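PDB 5XTA: VirK protein from Legionella pneumophila, which is of unknown function but belongs to the VirK family, has a novel fold and is probably exported by type II secretion. Local coordinates for residues A46-V49 against V55-S58; L26-S31 against L112-K117; L64-P67 against P73-D76. The protein carries 3 engineered substitutions. All blocks are in the same frame, centred on the assembly; numbering follows the deposited sequence.

Interaction 1 of 3, residues A46-V49 against V55-S58; sequences AVMV and VTAS
M48 and T56 form an antiparallel hydrogen-bonded pair, the two segment axes running 4.7 Å apart with their directions 157° from one another. M48 N gives its hydrogen to T56 O over 2.9 Å. The return bond from T56 N to M48 O is equally long and straighter at hydrogen (164°). V49 and V55 are the next, non-hydrogen-bonded pair, and V55 CA sends a weak CA-H...O contact to M48 O. Beyond V47 and A57, water 1 takes over: it accepts from S58 N, while its approach to A46 O is suspiciously short.

The valines share one face. V47 CG2 is the branch that reaches 55-58, since chi1 (60°) puts CG1 between N and C and turns CG2 anti to N; it rests 3.4 Å from T56 O and 3.8 Å from V55 CG1, with A57 CB slightly farther off. V49 and V55 meet more loosely, through their CG2 methyls. Helix 7-15 covers this face: I14 lies on V47 and V49, V11 on V49 and F7 on V55. M48, a selenomethionine, and T56 occupy the other face. T56 OG1 sits alongside CB and CG of M48, 3.8 Å from CB; past CG the M48 chain runs on extended, carrying the selenium away from the strand, and the turn at chi3 swings only the terminal methyl CE. K79 and N81 of strand 74-83 flank T56 on its far side.

The hairpin of strands 46-50 and 54-63 is therefore two-sided, aliphatic toward the helix and mixed on the reverse. With one edge of 46-49 bonded to T56, its other edge pairs antiparallel with a strand of the second subunit, continuing the sheet across the interface.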
loop_
_atom_site.group_PDB
_atom_site.type_symbol
_atom_site.label_atom_id
_atom_site.label_comp_id
_atom_site.label_asym_id
_atom_site.label_seq_id
_atom_site.Cartn_x
_atom_site.Cartn_y
_atom_site.Cartn_z
ATOM N N ALA A 46 -5.977 3.408 5.428
ATOM C CA ALA A 46 -7.323 3.544 5.994
ATOM C C ALA A 46 -7.274 3.930 7.481
ATOM O O ALA A 46 -6.362 3.558 8.213
ATOM C CB ALA A 46 -8.078 2.239 5.845
ATOM N N VAL A 47 -8.252 4.719 7.905
ATOM C CA VAL A 47 -8.301 5.247 9.270
ATOM C C VAL A 47 -9.769 5.606 9.529
ATOM O O VAL A 47 -10.555 5.881 8.574
ATOM C CB VAL A 47 -7.319 6.446 9.442
ATOM C CG1 VAL A 47 -7.677 7.566 8.499
ATOM C CG2 VAL A 47 -7.267 6.969 10.871
HETATM N N MSE A 48 -10.137 5.597 10.801
HETATM C CA MSE A 48 -11.537 5.812 11.181
HETATM C C MSE A 48 -11.608 6.718 12.356
HETATM O O MSE A 48 -10.725 6.677 13.200
HETATM C CB MSE A 48 -12.258 4.578 11.665
HETATM C CG MSE A 48 -12.029 3.358 10.820
HETATM SE SE MSE A 48 -13.231 1.875 11.394
HETATM C CE MSE A 48 -14.943 2.788 11.785
ATOM N N VAL A 49 -12.681 7.510 12.412
ATOM C CA VAL A 49 -13.043 8.274 13.595
ATOM C C VAL A 49 -14.336 7.669 14.108
ATOM O O VAL A 49 -15.290 7.589 13.362
ATOM C CB VAL A 49 -13.277 9.739 13.263
ATOM C CG1 VAL A 49 -13.553 10.527 14.536
ATOM C CG2 VAL A 49 -12.064 10.311 12.524
ATOM N N VAL A 55 -9.934 7.806 17.369
ATOM C CA VAL A 55 -9.377 7.556 16.046
ATOM C C VAL A 55 -8.695 6.212 16.072
ATOM O O VAL A 55 -7.880 5.925 16.985
ATOM C CB VAL A 55 -8.322 8.607 15.684
ATOM C CG1 VAL A 55 -7.582 8.253 14.395
ATOM C CG2 VAL A 55 -8.960 9.971 15.558
ATOM N N THR A 56 -8.983 5.381 15.059
ATOM C CA THR A 56 -8.376 4.067 15.001
ATOM C C THR A 56 -7.862 3.739 13.634
ATOM O O THR A 56 -8.345 4.241 12.630
ATOM C CB THR A 56 -9.351 2.947 15.422
ATOM O OG1 THR A 56 -10.400 2.840 14.455
ATOM C CG2 THR A 56 -9.962 3.244 16.748
ATOM N N ALA A 57 -6.840 2.914 13.613
ATOM C CA ALA A 57 -6.246 2.447 12.358
ATOM C C ALA A 57 -5.451 1.235 12.657
ATOM O O ALA A 57 -5.212 0.942 13.805
ATOM C CB ALA A 57 -5.345 3.502 11.743
ATOM N N SER A 58 -5.045 0.522 11.628
ATOM C CA SER A 58 -4.191 -0.671 11.829
ATOM C C SER A 58 -3.262 -0.913 10.663
ATOM O O SER A 58 -3.445 -0.332 9.573
ATOM C CB SER A 58 -5.071 -1.905 12.061
ATOM O OG SER A 58 -5.813 -2.281 10.905
HETATM O O HOH W 1 -6.270 1.229 9.075
#

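Interaction 2 of 3, residues L26-S31 against L112-K117; sequences LKKCTS and LGDGFK
K28 and G115 are where the two backbones come nearest, and K28 CB rests 3.6 Å from G115 CA. G115 is buried and has only a hydrogen where other residues carry a side chain, which allows its backbone to lie directly against K28 and C29. C29 SG lies against G115, 4.1 Å from its O and as far from its CA. With SG anti to the carbonyl carbon (chi1 -67°), it is bonded to C110, and I24 packs on the same side chain. No direct hydrogen bond crosses this close part. Water 2 fills that role, donating to K28 O and accepting from G115 N, each at 2.8 Å, so both backbone groups are satisfied through one molecule.

The outer side is much looser. The side chains of K28 and D114 cross at about a right angle, and K28 meets D114 through a methylene, CD lying 3.6 Å from D114 OD1. The K28 chain then turns at chi4, leaving NZ 5.1 Å from D114 OD1: opposite charges that may attract over this distance but form no salt bridge. Both residues are exposed, so solvent probably screens them.

Each segment is steadied by its own backbone. C29 N bonds to L26 O over 3.0 Å, closing a turn, and G113 N bonds to F116 O, drawing in the glycine-flanked loop around D114. G115 also pairs with N25, while F116 turns its ring into the core against F22 and I90. Both segments are crossings between the three-stranded and the six-stranded sheet, and the arrangement is that of two sheet-to-sheet connections packed side by side, with the C29-C110 disulfide tying the first to the end of strand 102-111, just before the second begins.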
loop_
_atom_site.group_PDB
_atom_site.type_symbol
_atom_site.label_atom_id
_atom_site.label_comp_id
_atom_site.label_asym_id
_atom_site.label_seq_id
_atom_site.Cartn_x
_atom_site.Cartn_y
_atom_site.Cartn_z
ATOM N N LEU A 26 9.280 5.156 20.853
ATOM C CA LEU A 26 9.086 4.075 21.825
ATOM C C LEU A 26 9.615 4.343 23.236
ATOM O O LEU A 26 9.031 3.884 24.214
ATOM C CB LEU A 26 9.718 2.790 21.317
ATOM C CG LEU A 26 8.853 1.833 20.493
ATOM C CD1 LEU A 26 7.935 2.515 19.509
ATOM C CD2 LEU A 26 9.752 0.845 19.771
ATOM N N LYS A 27 10.698 5.102 23.336
ATOM C CA LYS A 27 11.267 5.420 24.628
ATOM C C LYS A 27 10.374 6.397 25.432
ATOM O O LYS A 27 10.514 6.533 26.633
ATOM C CB LYS A 27 12.696 5.933 24.461
ATOM C CG LYS A 27 12.859 7.368 23.998
ATOM C CD LYS A 27 14.345 7.683 23.833
ATOM C CE LYS A 27 14.664 8.612 22.665
ATOM N NZ LYS A 27 14.589 10.064 23.002
ATOM N N LYS A 28 9.450 7.069 24.762
ATOM C CA LYS A 28 8.527 7.949 25.408
ATOM C C LYS A 28 7.191 7.267 25.622
ATOM O O LYS A 28 6.228 7.924 25.934
ATOM C CB LYS A 28 8.377 9.197 24.560
ATOM C CG LYS A 28 9.707 9.897 24.376
ATOM C CD LYS A 28 9.570 11.346 23.951
ATOM C CE LYS A 28 10.909 12.051 24.095
ATOM N NZ LYS A 28 11.226 12.899 22.919
ATOM N N CYS A 29 7.191 5.960 25.481
ATOM C CA CYS A 29 5.999 5.163 25.592
ATOM C C CYS A 29 6.185 4.128 26.685
ATOM O O CYS A 29 7.288 3.731 26.972
ATOM C CB CYS A 29 5.663 4.515 24.252
ATOM S SG CYS A 29 5.172 5.707 22.998
ATOM N N THR A 30 5.102 3.741 27.337
ATOM C CA THR A 30 5.221 2.806 28.442
ATOM C C THR A 30 4.767 1.454 27.988
ATOM O O THR A 30 3.767 1.347 27.298
ATOM C CB THR A 30 4.420 3.262 29.679
ATOM O OG1 THR A 30 3.014 3.179 29.443
ATOM C CG2 THR A 30 4.788 4.699 30.022
ATOM N N SER A 31 5.509 0.427 28.378
ATOM C CA SER A 31 5.171 -0.954 28.060
ATOM C C SER A 31 5.576 -1.918 29.170
ATOM O O SER A 31 6.480 -1.629 29.947
ATOM C CB SER A 31 5.873 -1.397 26.775
ATOM O OG SER A 31 5.814 -2.814 26.642
ATOM N N LEU A 112 -0.419 11.738 22.938
ATOM C CA LEU A 112 -0.385 12.503 21.722
ATOM C C LEU A 112 0.510 13.732 21.911
ATOM O O LEU A 112 0.383 14.447 22.911
ATOM C CB LEU A 112 -1.794 12.978 21.368
ATOM C CG LEU A 112 -1.931 13.902 20.168
ATOM C CD1 LEU A 112 -1.396 13.282 18.867
ATOM C CD2 LEU A 112 -3.370 14.325 19.985
ATOM N N GLY A 113 1.413 13.976 20.966
ATOM C CA GLY A 113 2.292 15.119 21.052
ATOM C C GLY A 113 3.585 14.812 21.776
ATOM O O GLY A 113 4.553 15.528 21.607
ATOM N N ASP A 114 3.591 13.766 22.593
ATOM C CA ASP A 114 4.770 13.338 23.311
ATOM C C ASP A 114 5.537 12.136 22.709
ATOM O O ASP A 114 6.499 12.364 21.947
ATOM C CB ASP A 114 4.402 13.054 24.788
ATOM C CG ASP A 114 5.623 12.828 25.680
ATOM O OD1 ASP A 114 6.767 13.210 25.300
ATOM O OD2 ASP A 114 5.421 12.279 26.790
ATOM N N GLY A 115 5.120 10.894 23.002
ATOM C CA GLY A 115 5.587 9.701 22.298
ATOM C C GLY A 115 4.827 9.346 21.006
ATOM O O GLY A 115 5.340 8.616 20.166
ATOM N N PHE A 116 3.602 9.835 20.848
ATOM C CA PHE A 116 2.756 9.516 19.683
ATOM C C PHE A 116 2.448 10.786 18.877
ATOM O O PHE A 116 1.759 11.697 19.347
ATOM C CB PHE A 116 1.478 8.907 20.226
ATOM C CG PHE A 116 0.589 8.318 19.202
ATOM C CD1 PHE A 116 0.729 6.995 18.802
ATOM C CD2 PHE A 116 -0.446 9.052 18.698
ATOM C CE1 PHE A 116 -0.133 6.462 17.862
ATOM C CE2 PHE A 116 -1.288 8.531 17.756
ATOM C CZ PHE A 116 -1.134 7.239 17.341
ATOM N N LYS A 117 2.976 10.876 17.673
ATOM C CA LYS A 117 2.782 12.048 16.854
ATOM C C LYS A 117 2.104 11.659 15.581
ATOM O O LYS A 117 2.254 10.522 15.107
ATOM C CB LYS A 117 4.117 12.701 16.563
ATOM C CG LYS A 117 4.717 13.368 17.798
ATOM C CD LYS A 117 5.896 14.227 17.385
ATOM C CE LYS A 117 6.730 14.651 18.580
ATOM N NZ LYS A 117 7.911 15.399 18.069
HETATM O O HOH W 2 4.141 9.595 25.221
#

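Interaction 3 of 3, residues L64-P67 against P73-D76; sequences LDDP and PMFD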
loop_
_atom_site.group_PDB
_atom_site.type_symbol
_atom_site.label_atom_id
_atom_site.label_comp_id
_atom_site.label_asym_id
_atom_site.label_seq_id
_atom_site.Cartn_x
_atom_site.Cartn_y
_atom_site.Cartn_z
ATOM N N LEU A 64 10.393 -11.102 8.744
ATOM C CA LEU A 64 11.156 -12.250 9.189
ATOM C C LEU A 64 11.969 -11.911 10.439
ATOM O O LEU A 64 12.721 -12.745 10.892
ATOM C CB LEU A 64 12.120 -12.711 8.082
ATOM C CG LEU A 64 11.549 -13.035 6.720
ATOM C CD1 LEU A 64 12.641 -13.553 5.788
ATOM C CD2 LEU A 64 10.461 -14.063 6.843
ATOM N N ASP A 65 11.818 -10.709 10.994
ATOM C CA ASP A 65 12.702 -10.221 12.070
ATOM C C ASP A 65 12.129 -10.309 13.440
ATOM O O ASP A 65 12.786 -9.869 14.398
ATOM C CB ASP A 65 12.989 -8.732 11.907
ATOM C CG ASP A 65 14.023 -8.453 10.895
ATOM O OD1 ASP A 65 14.973 -9.250 10.731
ATOM O OD2 ASP A 65 13.896 -7.388 10.264
ATOM N N ASP A 66 10.915 -10.816 13.572
ATOM C CA ASP A 66 10.287 -10.693 14.863
ATOM C C ASP A 66 11.021 -11.547 15.916
ATOM O O ASP A 66 11.318 -12.741 15.666
ATOM C CB ASP A 66 8.811 -11.008 14.833
ATOM C CG ASP A 66 8.137 -10.623 16.111
ATOM O OD1 ASP A 66 7.573 -9.512 16.182
ATOM O OD2 ASP A 66 8.226 -11.418 17.073
ATOM N N PRO A 67 11.341 -10.920 17.079
ATOM C CA PRO A 67 12.028 -11.640 18.166
ATOM C C PRO A 67 11.396 -12.993 18.527
ATOM O O PRO A 67 12.116 -13.972 18.703
ATOM C CB PRO A 67 11.964 -10.660 19.357
ATOM C CG PRO A 67 11.398 -9.377 18.841
ATOM C CD PRO A 67 11.267 -9.469 17.353
ATOM N N PRO A 73 8.419 -16.576 8.672
ATOM C CA PRO A 73 7.451 -15.598 8.145
ATOM C C PRO A 73 6.291 -15.292 9.110
ATOM O O PRO A 73 5.561 -16.206 9.544
ATOM C CB PRO A 73 6.977 -16.248 6.849
ATOM C CG PRO A 73 8.108 -17.122 6.456
ATOM C CD PRO A 73 8.521 -17.729 7.765
HETATM N N MSE A 74 6.164 -14.013 9.489
HETATM C CA MSE A 74 5.189 -13.573 10.476
HETATM C C MSE A 74 4.559 -12.280 10.061
HETATM O O MSE A 74 5.109 -11.534 9.250
HETATM C CB MSE A 74 5.896 -13.334 11.797
HETATM C CG MSE A 74 6.154 -14.639 12.525
HETATM SE SE MSE A 74 7.185 -14.120 14.101
HETATM C CE MSE A 74 8.813 -13.693 13.072
ATOM N N PHE A 75 3.380 -12.004 10.600
ATOM C CA PHE A 75 2.777 -10.647 10.467
ATOM C C PHE A 75 2.789 -10.052 11.854
ATOM O O PHE A 75 2.356 -10.706 12.805
ATOM C CB PHE A 75 1.350 -10.675 9.986
ATOM C CG PHE A 75 1.191 -11.122 8.561
ATOM C CD1 PHE A 75 1.641 -10.324 7.517
ATOM C CD2 PHE A 75 0.537 -12.300 8.265
ATOM C CE1 PHE A 75 1.474 -10.727 6.197
ATOM C CE2 PHE A 75 0.357 -12.706 6.957
ATOM C CZ PHE A 75 0.830 -11.914 5.919
ATOM N N ASP A 76 3.296 -8.823 11.950
ATOM C CA ASP A 76 3.111 -7.996 13.126
ATOM C C ASP A 76 1.943 -7.121 12.811
ATOM O O ASP A 76 2.070 -6.171 12.040
ATOM C CB ASP A 76 4.339 -7.130 13.394
ATOM C CG ASP A 76 5.466 -7.891 14.002
ATOM O OD1 ASP A 76 5.328 -9.097 14.338
ATOM O OD2 ASP A 76 6.527 -7.256 14.129
#
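D66 and D76 point their carboxylates at one another, D66 OD1 standing 2.9 Å from D76 OD1 and 3.2 Å from D76 OD2. The planes stand almost perpendicular (81°), and OD1 of D66 is close to both oxygens of D76. Two acceptors this close would repel if both acids were ionised; one may hold a proton, and its pKa is then probably raised. Beside them the selenomethionine M74 crosses D66 at about a right angle; the 3.2 Å between M74 CE and D66 CB belongs to one of two conformers and is doubtful. Farther along, L64 lays its CD2 methyl over P73, 3.6 Å from CA and 3.9 Å from the ring carbon CG.

Together these contacts close the irregular connection between the antiparallel neighbours 54-63 and 74-83 of the six-stranded sheet. D66 is set by an Asx turn: its CG lies anti to the backbone N (chi1 -169°), and OD2 accepts from L68 N. Backbone bonds from M74 to T63 and from D76 to H61 fix the strand side, with V94 packed on D66, M74 and D76. Beyond these, D65 makes a salt bridge to K79 of the third subunit, whose Y77 packs on L64.

How the interactions relate
From the N terminus, helix 7-15 and strand 21-25 lead into 26-31, the first half of interaction 2, which is completed only by 112-117 near the C terminus. This long loop encloses both other contacts. Interaction 1 closes first, as the short hairpin turn from 46-49 to 55-58; interaction 3 follows in series, closing the connection from strand 54-63 to strand 74-83. None of the three cross. Interactions 1 and 3 sit near opposite ends of strand 54-63, their centres about 23 Å apart, while interaction 2 ties together passages between the two sheets. Interactions 1 and 3 also meet different neighbouring subunits; interaction 2 touches none.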